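Local coordinates for protein formyltransferase (Francisella tularensis subsp. tularensis, PDB 4NV1) that is a formyltransferase-family protein that binds dTDP-4-amino-4,6-dideoxyglucose in a pocket, at residues K4-T10 with Y68-C74; N62-G66 with K83-V88. All blocks are in the same frame, centred on the assembly; numbering follows the deposited sequence.

Contact 1: K4-T10 with Y68-C74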
loop_
_atom_site.group_PDB
_atom_site.type_symbol
_atom_site.label_atom_id
_atom_site.label_comp_id
_atom_site.label_asym_id
_atom_site.label_seq_id
_atom_site.Cartn_x
_atom_site.Cartn_y
_atom_site.Cartn_z
ATOM N N LYS A 4 31.846 -33.521 16.949
ATOM C CA LYS A 4 30.883 -32.722 17.697
ATOM C C LYS A 4 29.457 -33.107 17.359
ATOM O O LYS A 4 29.148 -33.422 16.224
ATOM C CB LYS A 4 31.085 -31.225 17.474
ATOM C CG LYS A 4 32.434 -30.701 17.965
ATOM C CD LYS A 4 33.326 -30.247 16.810
ATOM C CE LYS A 4 34.819 -30.416 17.062
ATOM N NZ LYS A 4 35.340 -31.538 16.233
ATOM N N LYS A 5 28.610 -33.081 18.375
ATOM C CA LYS A 5 27.228 -33.487 18.250
ATOM C C LYS A 5 26.423 -32.251 18.564
ATOM O O LYS A 5 26.588 -31.673 19.630
ATOM C CB LYS A 5 26.846 -34.589 19.241
ATOM C CG LYS A 5 27.061 -36.024 18.727
ATOM C CD LYS A 5 25.856 -36.956 18.925
ATOM C CE LYS A 5 24.682 -36.692 17.966
ATOM N NZ LYS A 5 23.478 -37.469 18.369
ATOM N N ILE A 6 25.501 -31.916 17.680
ATOM C CA ILE A 6 24.836 -30.618 17.669
ATOM C C ILE A 6 23.333 -30.744 17.541
ATOM O O ILE A 6 22.831 -31.553 16.721
ATOM C CB ILE A 6 25.373 -29.813 16.474
ATOM C CG1 ILE A 6 26.892 -29.660 16.625
ATOM C CG2 ILE A 6 24.725 -28.432 16.410
ATOM C CD1 ILE A 6 27.579 -29.157 15.380
ATOM N N PHE A 7 22.616 -29.913 18.289
ATOM C CA PHE A 7 21.201 -29.709 18.000
ATOM C C PHE A 7 20.912 -28.259 17.591
ATOM O O PHE A 7 21.496 -27.285 18.099
ATOM C CB PHE A 7 20.300 -30.191 19.133
ATOM C CG PHE A 7 20.286 -29.322 20.348
ATOM C CD1 PHE A 7 21.237 -29.462 21.346
ATOM C CD2 PHE A 7 19.295 -28.384 20.528
ATOM C CE1 PHE A 7 21.241 -28.686 22.493
ATOM C CE2 PHE A 7 19.291 -27.588 21.661
ATOM C CZ PHE A 7 20.254 -27.737 22.647
ATOM N N VAL A 8 19.944 -28.136 16.693
ATOM C CA VAL A 8 19.518 -26.886 16.109
ATOM C C VAL A 8 18.024 -26.875 16.189
ATOM O O VAL A 8 17.386 -27.719 15.591
ATOM C CB VAL A 8 19.950 -26.863 14.657
ATOM C CG1 VAL A 8 19.304 -25.724 13.859
ATOM C CG2 VAL A 8 21.455 -26.831 14.609
ATOM N N VAL A 9 17.507 -25.925 16.950
ATOM C CA VAL A 9 16.108 -25.605 17.020
ATOM C C VAL A 9 15.684 -24.381 16.194
ATOM O O VAL A 9 16.226 -23.268 16.364
ATOM C CB VAL A 9 15.785 -25.325 18.448
ATOM C CG1 VAL A 9 14.283 -25.345 18.615
ATOM C CG2 VAL A 9 16.493 -26.325 19.338
ATOM N N THR A 10 14.765 -24.601 15.254
ATOM C CA THR A 10 14.176 -23.526 14.452
ATOM C C THR A 10 12.757 -23.823 13.992
ATOM O O THR A 10 12.418 -24.997 13.728
ATOM C CB THR A 10 14.953 -23.299 13.157
ATOM O OG1 THR A 10 14.431 -22.142 12.490
ATOM C CG2 THR A 10 14.879 -24.489 12.249
ATOM N N TYR A 68 24.328 -33.827 23.594
ATOM C CA TYR A 68 24.869 -32.924 22.567
ATOM C C TYR A 68 26.032 -32.090 23.128
ATOM O O TYR A 68 26.073 -31.850 24.314
ATOM C CB TYR A 68 23.752 -31.999 22.092
ATOM C CG TYR A 68 22.661 -32.762 21.389
ATOM C CD1 TYR A 68 22.859 -33.179 20.093
ATOM C CD2 TYR A 68 21.492 -33.135 22.025
ATOM C CE1 TYR A 68 21.910 -33.897 19.433
ATOM C CE2 TYR A 68 20.514 -33.852 21.336
ATOM C CZ TYR A 68 20.765 -34.251 20.051
ATOM O OH TYR A 68 19.914 -34.998 19.261
ATOM N N ASP A 69 26.915 -31.590 22.288
ATOM C CA ASP A 69 28.029 -30.730 22.722
ATOM C C ASP A 69 27.703 -29.229 22.607
ATOM O O ASP A 69 28.376 -28.346 23.150
ATOM C CB ASP A 69 29.183 -30.944 21.765
ATOM C CG ASP A 69 29.856 -32.279 21.921
ATOM O OD1 ASP A 69 30.145 -32.944 20.887
ATOM O OD2 ASP A 69 30.074 -32.671 23.077
ATOM N N LEU A 70 26.741 -28.943 21.751
ATOM C CA LEU A 70 26.455 -27.617 21.233
ATOM C C LEU A 70 24.992 -27.560 20.866
ATOM O O LEU A 70 24.484 -28.495 20.264
ATOM C CB LEU A 70 27.336 -27.435 20.000
ATOM C CG LEU A 70 27.343 -26.160 19.190
ATOM C CD1 LEU A 70 27.487 -25.003 20.178
ATOM C CD2 LEU A 70 28.495 -26.258 18.193
ATOM N N GLY A 71 24.297 -26.510 21.249
ATOM C CA GLY A 71 22.984 -26.206 20.719
ATOM C C GLY A 71 22.848 -24.829 20.079
ATOM O O GLY A 71 23.499 -23.849 20.508
ATOM N N PHE A 72 22.011 -24.771 19.052
ATOM C CA PHE A 72 21.612 -23.531 18.402
ATOM C C PHE A 72 20.103 -23.386 18.355
ATOM O O PHE A 72 19.326 -24.339 18.019
ATOM C CB PHE A 72 22.103 -23.483 16.971
ATOM C CG PHE A 72 23.596 -23.505 16.838
ATOM C CD1 PHE A 72 24.231 -24.576 16.300
ATOM C CD2 PHE A 72 24.351 -22.354 17.155
ATOM C CE1 PHE A 72 25.587 -24.600 16.172
ATOM C CE2 PHE A 72 25.722 -22.378 17.030
ATOM C CZ PHE A 72 26.344 -23.469 16.506
ATOM N N SER A 73 19.720 -22.154 18.655
ATOM C CA SER A 73 18.365 -21.627 18.433
ATOM C C SER A 73 18.399 -20.578 17.332
ATOM O O SER A 73 19.189 -19.613 17.348
ATOM C CB SER A 73 17.769 -21.029 19.718
ATOM O OG SER A 73 16.473 -20.524 19.434
ATOM N N CYS A 74 17.578 -20.754 16.313
ATOM C CA CYS A 74 17.482 -19.675 15.329
ATOM C C CYS A 74 16.067 -19.596 14.812
ATOM O O CYS A 74 15.621 -20.501 14.093
ATOM C CB CYS A 74 18.488 -19.885 14.198
ATOM S SG CYS A 74 18.550 -18.488 13.034
#

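Contact 2: N62-G66 with K83-V88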
loop_
_atom_site.group_PDB
_atom_site.type_symbol
_atom_site.label_atom_id
_atom_site.label_comp_id
_atom_site.label_asym_id
_atom_site.label_seq_id
_atom_site.Cartn_x
_atom_site.Cartn_y
_atom_site.Cartn_z
ATOM N N ASN A 62 15.353 -30.160 28.741
ATOM C CA ASN A 62 16.377 -30.634 29.663
ATOM C C ASN A 62 16.848 -32.078 29.437
ATOM O O ASN A 62 17.970 -32.451 29.824
ATOM C CB ASN A 62 15.918 -30.351 31.100
ATOM C CG ASN A 62 16.237 -28.930 31.531
ATOM O OD1 ASN A 62 17.074 -28.260 30.938
ATOM N ND2 ASN A 62 15.590 -28.457 32.584
ATOM N N ASP A 63 16.029 -32.855 28.736
ATOM C CA ASP A 63 16.406 -34.181 28.245
ATOM C C ASP A 63 17.475 -34.154 27.169
ATOM O O ASP A 63 18.000 -35.205 26.814
ATOM C CB ASP A 63 15.209 -34.900 27.602
ATOM C CG ASP A 63 14.042 -35.159 28.551
ATOM O OD1 ASP A 63 14.164 -35.021 29.798
ATOM O OD2 ASP A 63 12.967 -35.523 28.010
ATOM N N LEU A 64 17.773 -33.014 26.549
ATOM C CA LEU A 64 18.899 -33.004 25.613
ATOM C C LEU A 64 20.208 -32.830 26.392
ATOM O O LEU A 64 21.304 -32.866 25.814
ATOM C CB LEU A 64 18.821 -31.848 24.623
ATOM C CG LEU A 64 17.783 -31.758 23.505
ATOM C CD1 LEU A 64 16.616 -32.675 23.760
ATOM C CD2 LEU A 64 17.312 -30.314 23.427
ATOM N N ILE A 65 20.115 -32.551 27.687
ATOM C CA ILE A 65 21.356 -32.437 28.444
ATOM C C ILE A 65 22.005 -33.812 28.349
ATOM O O ILE A 65 21.341 -34.856 28.491
ATOM C CB ILE A 65 21.186 -31.945 29.895
ATOM C CG1 ILE A 65 20.360 -30.658 29.932
ATOM C CG2 ILE A 65 22.545 -31.670 30.534
ATOM C CD1 ILE A 65 20.345 -30.021 31.314
ATOM N N GLY A 66 23.277 -33.801 27.978
ATOM C CA GLY A 66 24.086 -35.011 28.016
ATOM C C GLY A 66 24.225 -35.748 26.702
ATOM O O GLY A 66 25.119 -36.570 26.586
ATOM N N LYS A 83 18.492 -25.029 32.743
ATOM C CA LYS A 83 19.550 -25.957 33.097
ATOM C C LYS A 83 20.118 -26.532 31.811
ATOM O O LYS A 83 21.288 -26.937 31.757
ATOM C CB LYS A 83 18.971 -27.082 33.962
ATOM C CG LYS A 83 17.764 -26.638 34.773
ATOM C CD LYS A 83 17.659 -27.370 36.099
ATOM C CE LYS A 83 17.063 -26.472 37.178
ATOM N NZ LYS A 83 17.060 -27.179 38.489
ATOM N N LEU A 84 19.299 -26.568 30.758
ATOM C CA LEU A 84 19.882 -26.901 29.448
ATOM C C LEU A 84 20.970 -25.865 29.090
ATOM O O LEU A 84 22.107 -26.183 28.861
ATOM C CB LEU A 84 18.805 -26.888 28.393
ATOM C CG LEU A 84 19.378 -27.255 27.028
ATOM C CD1 LEU A 84 20.034 -28.618 26.857
ATOM C CD2 LEU A 84 18.287 -27.074 26.010
ATOM N N VAL A 85 20.594 -24.610 29.160
ATOM C CA VAL A 85 21.405 -23.444 28.807
ATOM C C VAL A 85 22.592 -23.320 29.755
ATOM O O VAL A 85 23.679 -22.942 29.317
ATOM C CB VAL A 85 20.490 -22.204 28.876
ATOM C CG1 VAL A 85 21.247 -20.917 29.093
ATOM C CG2 VAL A 85 19.621 -22.121 27.641
ATOM N N ASN A 86 22.401 -23.664 31.027
ATOM C CA ASN A 86 23.503 -23.664 31.995
ATOM C C ASN A 86 24.402 -24.880 31.898
ATOM O O ASN A 86 25.520 -24.853 32.417
ATOM C CB ASN A 86 22.958 -23.654 33.412
ATOM C CG ASN A 86 22.289 -22.352 33.755
ATOM O OD1 ASN A 86 22.589 -21.302 33.174
ATOM N ND2 ASN A 86 21.348 -22.419 34.690
ATOM N N SER A 87 23.977 -25.921 31.190
ATOM C CA SER A 87 24.778 -27.148 31.138
ATOM C C SER A 87 25.398 -27.510 29.771
ATOM O O SER A 87 26.334 -28.293 29.692
ATOM C CB SER A 87 23.891 -28.325 31.598
ATOM O OG SER A 87 23.005 -27.893 32.629
ATOM N N VAL A 88 24.870 -26.960 28.688
ATOM C CA VAL A 88 25.370 -27.203 27.355
ATOM C C VAL A 88 25.547 -25.798 26.807
ATOM O O VAL A 88 24.708 -24.920 27.034
ATOM C CB VAL A 88 24.255 -27.892 26.510
ATOM C CG1 VAL A 88 24.726 -28.139 25.105
ATOM C CG2 VAL A 88 23.795 -29.194 27.153
#

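Contact 1: K4-T10 with Y68-C74
Strands 4-9 and 70-74 run parallel, their axes 14° apart and 4.6 Å away at closest approach, as neighbours within the mixed sheet of a Rossmann-like formyltransferase domain. Ile6 pairs with Leu70, Phe7 with Gly71, Val8 with Phe72 and Val9 with Ser73, and the regular alternation of backbone bonds runs from Phe7 N to Leu70 O through to Cys74 N to Val9 O; at its start Lys5 O accepts mainly from Asp69 N, with a weak bond from Leu70 N. One face carries Phe7 and Val9, with Gly71 and Ser73 across from them. Phe7 CG sits between the backbone N and the carbonyl carbon (chi1 74°), which lays the ring across the neighbouring strand, where Gly71 CA lies 3.7 Å from the Phe7 ring centroid, over a face. Tyr68 turns its face to Phe7: Phe7 CB stands 3.9 Å from the Tyr68 ring centroid, almost on the normal, and the edge of the Phe7 ring leans toward it in an offset edge-to-face pair, planes at 61°. The opposite face carries Ile6, Val8, Leu70 and Phe72. Ile6 CG2 rests 3.9 Å from Phe72 CD1, and Val8 CG2 meets the Phe72 ring at its edge; helix 147-170 packs on Ile6, Leu70 and Phe72, Phe162 edge-to-face on Phe72, while Phe19 of helix 13-24 meets Val8. Asp69 OD1 accepts from Lys5 N at 2.9 Å, on the anti side of the carboxylate and clearly out of its plane. Thr10, its side chain about 7 Å from the bound dTDP-4-amino-4,6-dideoxyglucose, donates from OG1 to Cys74 O over 2.6 Å, nearly in line with the carbonyl bond.

Contact 2: N62-G66 with K83-V88
Ile65 and Leu84 form the tight part of this contact, where the end of a 3-10 turn (62-64) leans on helix 82-87. The two side chains lie alongside each other head to tail, bringing Ile65 CG1 to 3.7 Å from Leu84 CD1. With CG1 of Ile65 anti to its carbonyl carbon (chi1 -52°), the branch reaches the helix backbone, and CD1 of Ile65 ends 3.7 Å from Leu84 N. The other branch of Ile65 packs more distantly, its CG2 4.4 Å from Val88 CG2. Leu64 adds a further touch, its CB 4.1 Å from Leu84 CD1. Toward solvent the packing thins. Asn62 lays its amide against the first turn of the segment, with ND2 3.6 Å from CG of Lys83 and OD1 2.8 Å from N of Leu84; the lysine chain then bends and carries its end away from Asn62. The helix finishes here, Leu84 O accepting from both Ser87 N and Val88 N before Val88 leaves helical geometry and leads into strand 89-94. Leu64 and Leu84 both face inward onto Phe7 of strand 4-9, so the turn after helix 57-60 and helix 82-87 lie together over one face of the central parallel strands.

How the contacts relate
The centres of the two contacts lie about 11 Å apart on the same side of the chain's centre. Their segments alternate along the sequence: 4-10, 62-66, 68-74, 83-88. Contact 1 lies within the central sheet, and Phe7 connects its strand pair to the 3-10 turn and helix 82-87 of contact 2, its ring touching Leu64 (CE2 to CD2, 3.8 Å) and Leu84 (CZ to CD2, 4.0 Å), while Val88 CG1 packs near the backbone of Tyr68 and Leu70. The chain thus enters strand 70-74 from the turn of contact 2 and returns through helix 82-87 to strand 89-94, a beta-alpha-beta unit whose two strands are parallel neighbours in the sheet.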